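PDB 6HE0: 2-hydroxyisobutyryl-CoA synthetase from Aquincola tertiaricarbonis, which belongs to the ANL superfamily of AMP-binding enzymes and binds coenzyme A and adenosine monophosphate. Local coordinates for residues S128-R133 with P383-A388; E291-G296 with Y359-Q364; M410-L415 with G447-V452. All blocks are in the same frame, centred on the assembly; numbering follows the deposited sequence.

Contact 1 (S128-R133 with P383-A388); sequences SGTTGR and PSEIDA
E385, on helix 383-391, meets T130 of the loop through van der Waals contacts, with E385 CG 3.4 Å from T130 CA. E385 CG also comes to 2.9 Å from G129 O, a tight approach. Beyond CG the chain bends (chi2 74°), and this bend lays the carboxylate alongside the T130 side chain, both pointing the same way. T130 CG2 is 3.7 Å from E385 OE2. One turn further along the helix, A388 CB packs on T131 CG2 at 3.9 Å.

Polar atoms meet less closely. T131 OG1 stands 3.5 Å from E385 OE1, and the T131 side chain runs at a slant to that of E385. No hydrogen bond joins the two segments.

The backbone of the loop has its own support. G129 has a positive phi (109°), a shape that suits glycine, and it makes a backbone hydrogen bond with V445. T131 also leans on V445, near the end of helix 428-446. I386, on the far side of helix 383-391, packs on L446.

The sequence SGTTGR belongs to the glycine- and threonine-rich loop of AMP-binding enzymes, known in this family as a phosphate-binding loop. The loop lies near a bound adenosine monophosphate. The helix is part of the C-terminal domain. Loop 128-133 and segment 383-388 meet by packing alone, while G129 bonds to V445 beside them. Packing of this kind is consistent with a C-terminal domain that can shift, as in other ANL enzymes.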
loop_
_atom_site.group_PDB
_atom_site.type_symbol
_atom_site.label_atom_id
_atom_site.label_comp_id
_atom_site.label_asym_id
_atom_site.label_seq_id
_atom_site.Cartn_x
_atom_site.Cartn_y
_atom_site.Cartn_z
ATOM N N SER A 128 -0.792 -15.683 -2.183
ATOM C CA SER A 128 -2.077 -16.293 -1.878
ATOM C C SER A 128 -2.151 -17.475 -2.827
ATOM O O SER A 128 -1.220 -17.700 -3.612
ATOM C CB SER A 128 -3.217 -15.323 -2.195
ATOM O OG SER A 128 -3.321 -14.281 -1.239
ATOM N N GLY A 129 -3.269 -18.180 -2.802
ATOM C CA GLY A 129 -3.515 -19.232 -3.765
ATOM C C GLY A 129 -3.467 -20.633 -3.242
ATOM O O GLY A 129 -3.890 -21.537 -3.939
ATOM N N THR A 130 -2.916 -20.846 -2.066
ATOM C CA THR A 130 -2.853 -22.204 -1.571
ATOM C C THR A 130 -3.634 -22.382 -0.297
ATOM O O THR A 130 -3.711 -21.471 0.543
ATOM C CB THR A 130 -1.389 -22.705 -1.430
ATOM O OG1 THR A 130 -0.703 -21.904 -0.463
ATOM C CG2 THR A 130 -0.625 -22.713 -2.753
ATOM N N THR A 131 -4.180 -23.598 -0.139
ATOM C CA THR A 131 -4.816 -24.049 1.094
ATOM C C THR A 131 -3.644 -24.248 2.090
ATOM O O THR A 131 -2.484 -24.378 1.670
ATOM C CB THR A 131 -5.564 -25.372 0.865
ATOM O OG1 THR A 131 -4.673 -26.323 0.264
ATOM C CG2 THR A 131 -6.853 -25.195 0.045
ATOM N N GLY A 132 -3.940 -24.254 3.376
ATOM C CA GLY A 132 -2.891 -24.424 4.369
ATOM C C GLY A 132 -2.098 -23.147 4.576
ATOM O O GLY A 132 -2.608 -22.049 4.328
ATOM N N ARG A 133 -0.842 -23.292 5.021
ATOM C CA ARG A 133 0.061 -22.191 5.322
ATOM C C ARG A 133 0.530 -21.469 4.036
ATOM O O ARG A 133 1.207 -22.098 3.220
ATOM C CB ARG A 133 1.253 -22.716 6.149
ATOM C CG ARG A 133 2.082 -21.621 6.807
ATOM C CD ARG A 133 3.472 -22.101 7.172
ATOM N NE ARG A 133 4.359 -20.970 7.457
ATOM C CZ ARG A 133 5.054 -20.302 6.536
ATOM N NH1 ARG A 133 4.986 -20.656 5.251
ATOM N NH2 ARG A 133 5.815 -19.274 6.888
ATOM N N PRO A 383 -6.062 -24.687 -10.166
ATOM C CA PRO A 383 -7.274 -25.512 -10.019
ATOM C C PRO A 383 -7.175 -26.602 -8.945
ATOM O O PRO A 383 -8.183 -26.883 -8.299
ATOM C CB PRO A 383 -7.449 -26.125 -11.416
ATOM C CG PRO A 383 -6.770 -25.167 -12.323
ATOM C CD PRO A 383 -5.575 -24.707 -11.559
ATOM N N SER A 384 -5.979 -27.174 -8.699
ATOM C CA SER A 384 -5.822 -28.187 -7.644
ATOM C C SER A 384 -6.170 -27.599 -6.261
ATOM O O SER A 384 -6.719 -28.298 -5.400
ATOM C CB SER A 384 -4.398 -28.730 -7.625
ATOM O OG SER A 384 -3.440 -27.686 -7.512
ATOM N N GLU A 385 -5.877 -26.284 -6.087
ATOM C CA GLU A 385 -6.143 -25.556 -4.866
ATOM C C GLU A 385 -7.648 -25.251 -4.648
ATOM O O GLU A 385 -8.123 -25.322 -3.508
ATOM C CB GLU A 385 -5.269 -24.317 -4.791
ATOM C CG GLU A 385 -4.323 -24.437 -3.619
ATOM C CD GLU A 385 -3.155 -25.386 -3.743
ATOM O OE1 GLU A 385 -2.992 -26.219 -2.826
ATOM O OE2 GLU A 385 -2.389 -25.282 -4.729
ATOM N N ILE A 386 -8.401 -25.013 -5.735
ATOM C CA ILE A 386 -9.857 -24.837 -5.694
ATOM C C ILE A 386 -10.476 -26.201 -5.308
ATOM O O ILE A 386 -11.433 -26.259 -4.533
ATOM C CB ILE A 386 -10.378 -24.322 -7.060
ATOM C CG1 ILE A 386 -9.749 -22.948 -7.394
ATOM C CG2 ILE A 386 -11.912 -24.272 -7.099
ATOM C CD1 ILE A 386 -10.183 -22.298 -8.748
ATOM N N ASP A 387 -9.881 -27.292 -5.804
ATOM C CA ASP A 387 -10.359 -28.654 -5.527
ATOM C C ASP A 387 -10.110 -29.005 -4.050
ATOM O O ASP A 387 -11.014 -29.518 -3.385
ATOM C CB ASP A 387 -9.705 -29.662 -6.490
ATOM C CG ASP A 387 -10.196 -31.086 -6.336
ATOM O OD1 ASP A 387 -11.299 -31.385 -6.817
ATOM O OD2 ASP A 387 -9.464 -31.905 -5.738
ATOM N N ALA A 388 -8.902 -28.685 -3.535
ATOM C CA ALA A 388 -8.542 -28.928 -2.131
ATOM C C ALA A 388 -9.463 -28.108 -1.206
ATOM O O ALA A 388 -9.990 -28.666 -0.248
ATOM C CB ALA A 388 -7.082 -28.574 -1.885
#

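Contact 2 (E291-G296 with Y359-Q364); sequences EQSNDG and YPRLPQ
R361 sends its side chain across to the loop S293-D295. CG is anti to the backbone N (chi1 -171°), and the chain stays extended as far as NE, which brings the guanidinium beside the loop backbone. R361 NH2 donates to D295 O at 3.0 Å. This bond is weak, because the N-H...O angle is only 126°, and D295 O lies oblique to the guanidinium. Over one face of the group lies S293 CB, 3.6 Å from R361 NH2. A water strengthens the link. It accepts from R361 NE at 3.1 Å. It donates to S293 O at 2.7 Å and to D295 O at 3.1 Å. D295 O therefore takes two donors, R361 NH2 weakly and the water, and the water also ties it to R361 NE. The carboxylate of D295 is engaged with another partner: its OD1 makes a salt bridge with K261. S293 OG accepts from C355 N, which fixes the serine whose CB covers the arginine.

The residues E291-G296 form the connection between strands 287-288 and 297-299. R361 and L362 are the edge strand of the same three-stranded antiparallel sheet. The order is 287-288, 297-299, 361-362. Next along the chain, L362 keeps the sheet register through a backbone hydrogen bond with M297. L362 O receives a CA-H...O contact from G296 CA at 3.3 Å, with an angle of 134° at the hydrogen. The L362 side chain leads away from the loop and packs on C299. P363 follows and points its CB away from the loop. Its backbone still comes close, and P363 O is 3.8 Å from G296 CA. G296 has a positive phi, and its lack of a side chain lets the two segments approach tightly here: P363 CA is 4.6 Å from G296 CA.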
loop_
_atom_site.group_PDB
_atom_site.type_symbol
_atom_site.label_atom_id
_atom_site.label_comp_id
_atom_site.label_asym_id
_atom_site.label_seq_id
_atom_site.Cartn_x
_atom_site.Cartn_y
_atom_site.Cartn_z
ATOM N N GLU A 291 11.712 1.704 -24.227
ATOM C CA GLU A 291 11.076 2.704 -25.079
ATOM C C GLU A 291 11.231 2.365 -26.584
ATOM O O GLU A 291 10.249 2.486 -27.314
ATOM C CB GLU A 291 11.589 4.122 -24.746
ATOM C CG GLU A 291 10.881 5.244 -25.491
ATOM C CD GLU A 291 11.098 6.655 -24.982
ATOM O OE1 GLU A 291 12.102 6.914 -24.278
ATOM O OE2 GLU A 291 10.239 7.511 -25.283
ATOM N N GLN A 292 12.427 1.912 -27.044
ATOM C CA GLN A 292 12.601 1.569 -28.470
ATOM C C GLN A 292 12.233 0.114 -28.778
ATOM O O GLN A 292 11.750 -0.161 -29.865
ATOM C CB GLN A 292 14.005 1.919 -29.003
ATOM C CG GLN A 292 14.437 3.392 -28.844
ATOM C CD GLN A 292 14.673 3.795 -27.406
ATOM O OE1 GLN A 292 15.074 2.994 -26.559
ATOM N NE2 GLN A 292 14.316 5.012 -27.075
ATOM N N SER A 293 12.477 -0.813 -27.841
ATOM C CA SER A 293 12.134 -2.232 -27.994
ATOM C C SER A 293 10.841 -2.416 -27.204
ATOM O O SER A 293 10.821 -3.112 -26.185
ATOM C CB SER A 293 13.244 -3.112 -27.427
ATOM O OG SER A 293 14.486 -2.836 -28.045
ATOM N N ASN A 294 9.786 -1.677 -27.629
ATOM C CA ASN A 294 8.491 -1.559 -26.953
ATOM C C ASN A 294 7.555 -2.767 -27.072
ATOM O O ASN A 294 6.614 -2.890 -26.282
ATOM C CB ASN A 294 7.782 -0.302 -27.418
ATOM C CG ASN A 294 7.435 -0.313 -28.880
ATOM O OD1 ASN A 294 8.291 -0.495 -29.748
ATOM N ND2 ASN A 294 6.164 -0.135 -29.183
ATOM N N ASP A 295 7.768 -3.615 -28.065
ATOM C CA ASP A 295 6.958 -4.809 -28.249
ATOM C C ASP A 295 7.643 -5.957 -27.519
ATOM O O ASP A 295 8.827 -6.245 -27.778
ATOM C CB ASP A 295 6.794 -5.146 -29.744
ATOM C CG ASP A 295 6.018 -4.109 -30.546
ATOM O OD1 ASP A 295 4.916 -3.707 -30.095
ATOM O OD2 ASP A 295 6.486 -3.740 -31.647
ATOM N N GLY A 296 6.894 -6.609 -26.632
ATOM C CA GLY A 296 7.411 -7.736 -25.869
ATOM C C GLY A 296 8.383 -7.307 -24.802
ATOM O O GLY A 296 8.285 -6.188 -24.292
ATOM N N TYR A 359 20.532 -7.769 -25.276
ATOM C CA TYR A 359 19.868 -8.759 -24.436
ATOM C C TYR A 359 19.017 -9.676 -25.278
ATOM O O TYR A 359 18.429 -9.202 -26.270
ATOM C CB TYR A 359 18.912 -8.063 -23.430
ATOM C CG TYR A 359 19.565 -7.321 -22.285
ATOM C CD1 TYR A 359 20.592 -7.902 -21.544
ATOM C CD2 TYR A 359 19.117 -6.062 -21.901
ATOM C CE1 TYR A 359 21.203 -7.215 -20.499
ATOM C CE2 TYR A 359 19.740 -5.354 -20.878
ATOM C CZ TYR A 359 20.781 -5.936 -20.177
ATOM O OH TYR A 359 21.335 -5.276 -19.113
ATOM N N PRO A 360 18.810 -10.944 -24.834
ATOM C CA PRO A 360 17.795 -11.793 -25.498
ATOM C C PRO A 360 16.428 -11.111 -25.378
ATOM O O PRO A 360 16.189 -10.312 -24.456
ATOM C CB PRO A 360 17.795 -13.095 -24.668
ATOM C CG PRO A 360 19.075 -13.088 -23.901
ATOM C CD PRO A 360 19.407 -11.626 -23.671
ATOM N N ARG A 361 15.550 -11.369 -26.337
ATOM C CA ARG A 361 14.237 -10.755 -26.347
ATOM C C ARG A 361 13.141 -11.826 -26.343
ATOM O O ARG A 361 13.319 -12.906 -26.897
ATOM C CB ARG A 361 14.119 -9.860 -27.598
ATOM C CG ARG A 361 12.891 -8.979 -27.628
ATOM C CD ARG A 361 12.832 -8.180 -28.901
ATOM N NE ARG A 361 11.965 -7.012 -28.740
ATOM C CZ ARG A 361 11.762 -6.097 -29.679
ATOM N NH1 ARG A 361 12.361 -6.202 -30.863
ATOM N NH2 ARG A 361 10.966 -5.063 -29.441
ATOM N N LEU A 362 11.996 -11.483 -25.744
ATOM C CA LEU A 362 10.738 -12.243 -25.707
ATOM C C LEU A 362 9.817 -11.394 -26.641
ATOM O O LEU A 362 9.154 -10.481 -26.164
ATOM C CB LEU A 362 10.190 -12.328 -24.245
ATOM C CG LEU A 362 11.171 -12.866 -23.154
ATOM C CD1 LEU A 362 10.477 -13.106 -21.840
ATOM C CD2 LEU A 362 11.927 -14.113 -23.607
ATOM N N PRO A 363 9.874 -11.596 -27.993
ATOM C CA PRO A 363 9.141 -10.696 -28.911
ATOM C C PRO A 363 7.638 -10.630 -28.734
ATOM O O PRO A 363 7.061 -9.607 -29.109
ATOM C CB PRO A 363 9.533 -11.193 -30.309
ATOM C CG PRO A 363 10.047 -12.563 -30.113
ATOM C CD PRO A 363 10.678 -12.577 -28.751
ATOM N N GLN A 364 7.016 -11.652 -28.115
ATOM C CA GLN A 364 5.558 -11.665 -27.839
ATOM C C GLN A 364 5.242 -11.781 -26.339
ATOM O O GLN A 364 4.148 -12.206 -25.945
ATOM C CB GLN A 364 4.885 -12.803 -28.606
ATOM C CG GLN A 364 4.681 -12.516 -30.094
ATOM C CD GLN A 364 4.499 -13.806 -30.851
ATOM O OE1 GLN A 364 3.563 -14.588 -30.603
ATOM N NE2 GLN A 364 5.418 -14.071 -31.774
HETATM O O HOH W 1 11.298 -5.797 -26.005
#

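Contact 3 (M410-L415 with G447-V452); sequences MDELLL and GVRAKV. With COA (coenzyme A), chain D.
This contact is the parallel strand pair of a beta-alpha-beta crossover in the C-terminal domain, and its R449 end forms part of the coenzyme A site. Strands 412-419 and 451-454 are joined through helix 428-446. K451 N donates to L413 O at 2.7 Å, and L415 N donates to K451 O at 2.8 Å. L413 CD1 touches A450 CB at 4.0 Å, and both side chains also pack on helix 428-446. L415 meets V452 on the face that looks to helix 428-446. L414 and K451 lie side by side on the other face.

At the ligand end, R449 grips E412 end-on. R449 NH2 donates to OE1 of E412 at 2.8 Å, nearly straight at 167°. R449 NH1 donates to OE2 of E412 at 3.1 Å, on its syn lone pair. The two flat groups are 34° apart. A bend at chi3 (39°) turns the rest of the guanidinium to the diphosphate of coenzyme A. R449 NE reaches O2A of the ligand at 2.8 Å, and R449 NH2 reaches O1A at 2.8 Å. R449 N holds O4A, on the other phosphate. A water links E412 OE2, L413 N and R449 O. M410 lays its methyl CE over the flat side of the adenine. H227, R377, S203 and G201 also bond the ligand.

R449 NH2 thus serves E412 and the ligand at once. E412 acts as a second-shell residue that sets the rotation of the guanidinium, and the arginine probably offsets the negative charge of both the carboxylate and the diphosphate.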
loop_
_atom_site.group_PDB
_atom_site.type_symbol
_atom_site.label_atom_id
_atom_site.label_comp_id
_atom_site.label_asym_id
_atom_site.label_seq_id
_atom_site.Cartn_x
_atom_site.Cartn_y
_atom_site.Cartn_z
ATOM N N MET A 410 -12.634 -6.886 -16.947
ATOM C CA MET A 410 -11.748 -7.750 -16.175
ATOM C C MET A 410 -12.280 -9.130 -16.015
ATOM O O MET A 410 -13.470 -9.356 -16.251
ATOM C CB MET A 410 -11.373 -7.130 -14.821
ATOM C CG MET A 410 -10.618 -5.812 -14.969
ATOM S SD MET A 410 -10.148 -5.100 -13.405
ATOM C CE MET A 410 -8.685 -6.024 -13.078
ATOM N N ASP A 411 -11.381 -10.081 -15.655
ATOM C CA ASP A 411 -11.756 -11.480 -15.523
ATOM C C ASP A 411 -12.795 -11.694 -14.468
ATOM O O ASP A 411 -12.855 -10.965 -13.467
ATOM C CB ASP A 411 -10.560 -12.374 -15.163
ATOM C CG ASP A 411 -9.338 -12.169 -16.000
ATOM O OD1 ASP A 411 -9.430 -12.342 -17.219
ATOM O OD2 ASP A 411 -8.269 -11.894 -15.424
ATOM N N GLU A 412 -13.593 -12.742 -14.702
ATOM C CA GLU A 412 -14.557 -13.293 -13.769
ATOM C C GLU A 412 -14.285 -14.776 -13.701
ATOM O O GLU A 412 -14.085 -15.445 -14.729
ATOM C CB GLU A 412 -16.012 -12.970 -14.151
ATOM C CG GLU A 412 -16.444 -11.565 -13.722
ATOM C CD GLU A 412 -16.477 -11.246 -12.221
ATOM O OE1 GLU A 412 -16.315 -10.055 -11.861
ATOM O OE2 GLU A 412 -16.674 -12.180 -11.405
ATOM N N LEU A 413 -14.186 -15.261 -12.486
ATOM C CA LEU A 413 -13.973 -16.657 -12.198
ATOM C C LEU A 413 -15.319 -17.203 -11.741
ATOM O O LEU A 413 -15.802 -16.798 -10.690
ATOM C CB LEU A 413 -12.978 -16.799 -11.027
ATOM C CG LEU A 413 -12.066 -18.040 -10.969
ATOM C CD1 LEU A 413 -11.493 -18.222 -9.585
ATOM C CD2 LEU A 413 -12.753 -19.309 -11.442
ATOM N N LEU A 414 -15.896 -18.138 -12.515
ATOM C CA LEU A 414 -17.156 -18.787 -12.182
ATOM C C LEU A 414 -16.919 -20.237 -11.756
ATOM O O LEU A 414 -16.227 -20.964 -12.460
ATOM C CB LEU A 414 -18.152 -18.715 -13.363
ATOM C CG LEU A 414 -19.487 -19.523 -13.191
ATOM C CD1 LEU A 414 -20.339 -18.975 -12.061
ATOM C CD2 LEU A 414 -20.270 -19.587 -14.464
ATOM N N LEU A 415 -17.458 -20.640 -10.585
ATOM C CA LEU A 415 -17.401 -22.026 -10.097
ATOM C C LEU A 415 -18.788 -22.576 -10.086
ATOM O O LEU A 415 -19.680 -21.976 -9.484
ATOM C CB LEU A 415 -16.825 -22.190 -8.682
ATOM C CG LEU A 415 -15.485 -21.546 -8.347
ATOM C CD1 LEU A 415 -15.083 -21.902 -6.922
ATOM C CD2 LEU A 415 -14.384 -21.972 -9.330
ATOM N N GLY A 447 -7.564 -15.429 -2.825
ATOM C CA GLY A 447 -7.187 -14.024 -2.674
ATOM C C GLY A 447 -8.019 -13.124 -3.577
ATOM O O GLY A 447 -7.874 -11.898 -3.537
ATOM N N VAL A 448 -8.901 -13.724 -4.402
ATOM C CA VAL A 448 -9.798 -13.002 -5.346
ATOM C C VAL A 448 -11.179 -13.535 -5.188
ATOM O O VAL A 448 -11.346 -14.727 -4.898
ATOM C CB VAL A 448 -9.378 -13.074 -6.860
ATOM C CG1 VAL A 448 -8.119 -12.246 -7.127
ATOM C CG2 VAL A 448 -9.224 -14.521 -7.352
ATOM N N ARG A 449 -12.167 -12.687 -5.449
ATOM C CA ARG A 449 -13.586 -13.010 -5.380
ATOM C C ARG A 449 -13.929 -13.903 -6.566
ATOM O O ARG A 449 -13.707 -13.532 -7.729
ATOM C CB ARG A 449 -14.410 -11.701 -5.420
ATOM C CG ARG A 449 -15.943 -11.842 -5.312
ATOM C CD ARG A 449 -16.695 -10.564 -5.729
ATOM N NE ARG A 449 -16.070 -9.914 -6.891
ATOM C CZ ARG A 449 -16.279 -10.258 -8.159
ATOM N NH1 ARG A 449 -17.141 -11.217 -8.461
ATOM N NH2 ARG A 449 -15.624 -9.646 -9.134
ATOM N N ALA A 450 -14.450 -15.089 -6.270
ATOM C CA ALA A 450 -14.940 -15.989 -7.313
ATOM C C ALA A 450 -16.464 -15.948 -7.258
ATOM O O ALA A 450 -17.043 -15.684 -6.195
ATOM C CB ALA A 450 -14.460 -17.404 -7.054
ATOM N N LYS A 451 -17.114 -16.176 -8.389
ATOM C CA LYS A 451 -18.571 -16.254 -8.404
ATOM C C LYS A 451 -18.910 -17.754 -8.260
ATOM O O LYS A 451 -18.340 -18.552 -8.974
ATOM C CB LYS A 451 -19.162 -15.661 -9.697
ATOM C CG LYS A 451 -20.697 -15.803 -9.750
ATOM C CD LYS A 451 -21.329 -14.949 -10.839
ATOM C CE LYS A 451 -22.772 -15.328 -11.095
ATOM N NZ LYS A 451 -23.001 -15.721 -12.518
ATOM N N VAL A 452 -19.767 -18.128 -7.300
ATOM C CA VAL A 452 -20.148 -19.527 -7.042
ATOM C C VAL A 452 -21.655 -19.767 -7.302
ATOM O O VAL A 452 -22.495 -19.078 -6.732
ATOM C CB VAL A 452 -19.706 -20.017 -5.622
ATOM C CG1 VAL A 452 -20.148 -21.457 -5.377
ATOM C CG2 VAL A 452 -18.192 -19.906 -5.454
HETATM N N1A COA D . -5.989 -4.068 -9.957
HETATM C C2A COA D . -6.662 -3.009 -9.498
HETATM N N3A COA D . -7.932 -2.939 -9.080
HETATM C C4A COA D . -8.546 -4.122 -9.192
HETATM C C5A COA D . -7.987 -5.302 -9.654
HETATM C C6A COA D . -6.629 -5.254 -10.049
HETATM N N6A COA D . -5.934 -6.309 -10.459
HETATM N N7A COA D . -8.927 -6.323 -9.655
HETATM C C8A COA D . -10.019 -5.739 -9.225
HETATM N N9A COA D . -9.860 -4.413 -8.913
HETATM C C1B COA D . -10.873 -3.503 -8.366
HETATM C C2B COA D . -12.221 -3.613 -9.069
HETATM O O2B COA D . -12.189 -2.926 -10.314
HETATM C C3B COA D . -13.170 -3.126 -7.967
HETATM O O3B COA D . -13.213 -1.688 -7.863
HETATM P P3B COA D . -14.301 -0.784 -8.558
HETATM O O7A COA D . -14.477 0.407 -7.749
HETATM O O8A COA D . -13.714 -0.521 -9.899
HETATM O O9A COA D . -15.569 -1.600 -8.754
HETATM C C4B COA D . -12.508 -3.608 -6.674
HETATM O O4B COA D . -11.112 -3.815 -7.001
HETATM C C5B COA D . -13.102 -4.871 -6.099
HETATM O O5B COA D . -13.134 -5.842 -7.178
HETATM P P1A COA D . -13.391 -7.404 -6.965
HETATM O O1A COA D . -13.423 -8.147 -8.245
HETATM O O2A COA D . -14.625 -7.686 -6.168
HETATM O O3A COA D . -12.174 -7.771 -6.006
HETATM P P2A COA D . -10.983 -8.822 -5.914
HETATM O O4A COA D . -11.542 -10.051 -5.339
HETATM O O5A COA D . -10.413 -9.044 -7.308
HETATM O O6A COA D . -9.875 -8.087 -5.032
HETATM C CBP COA D . -7.748 -7.009 -5.513
HETATM C CCP COA D . -9.273 -6.910 -5.602
HETATM C CDP COA D . -7.075 -5.826 -6.218
HETATM C CEP COA D . -7.373 -6.983 -4.020
HETATM C CAP COA D . -7.320 -8.350 -6.169
HETATM O OAP COA D . -7.753 -8.498 -7.518
HETATM C C9P COA D . -5.836 -8.676 -6.047
HETATM O O9P COA D . -5.333 -8.897 -4.949
HETATM N N8P COA D . -5.113 -8.714 -7.165
HETATM C C7P COA D . -3.679 -8.946 -7.091
HETATM C C6P COA D . -3.099 -9.261 -8.405
HETATM C C5P COA D . -2.310 -8.107 -8.960
HETATM O O5P COA D . -2.837 -7.017 -9.181
HETATM N N4P COA D . -1.039 -8.380 -9.248
HETATM C C3P COA D . -0.285 -7.696 -10.287
HETATM C C2P COA D . 0.490 -6.491 -9.793
HETATM S S1P COA D . 0.177 -5.293 -11.111
HETATM O O HOH W 2 -14.438 -13.405 -10.308
#

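The chain first lays down loop 128-133, which waits some 250 residues for segment 383-388, at the start of helix 383-391. Contact 1 closes that long loop and joins the AMP-binding part to the C-terminal domain. Contact 2 falls within it, tying the connection between strands 287-288 and 297-299 to edge strand 361-362 of the same small antiparallel sheet. Contact 3 opens only afterwards and closes a short crossover between two strands of the C-terminal domain. None of the three crosses another. Contacts 1 and 3 touch, with I386 CG2 4.0 Å from L415 CD1. Contact 2 lies apart, its nearest atoms about 16 Å from contact 3 and about 21 Å from contact 1.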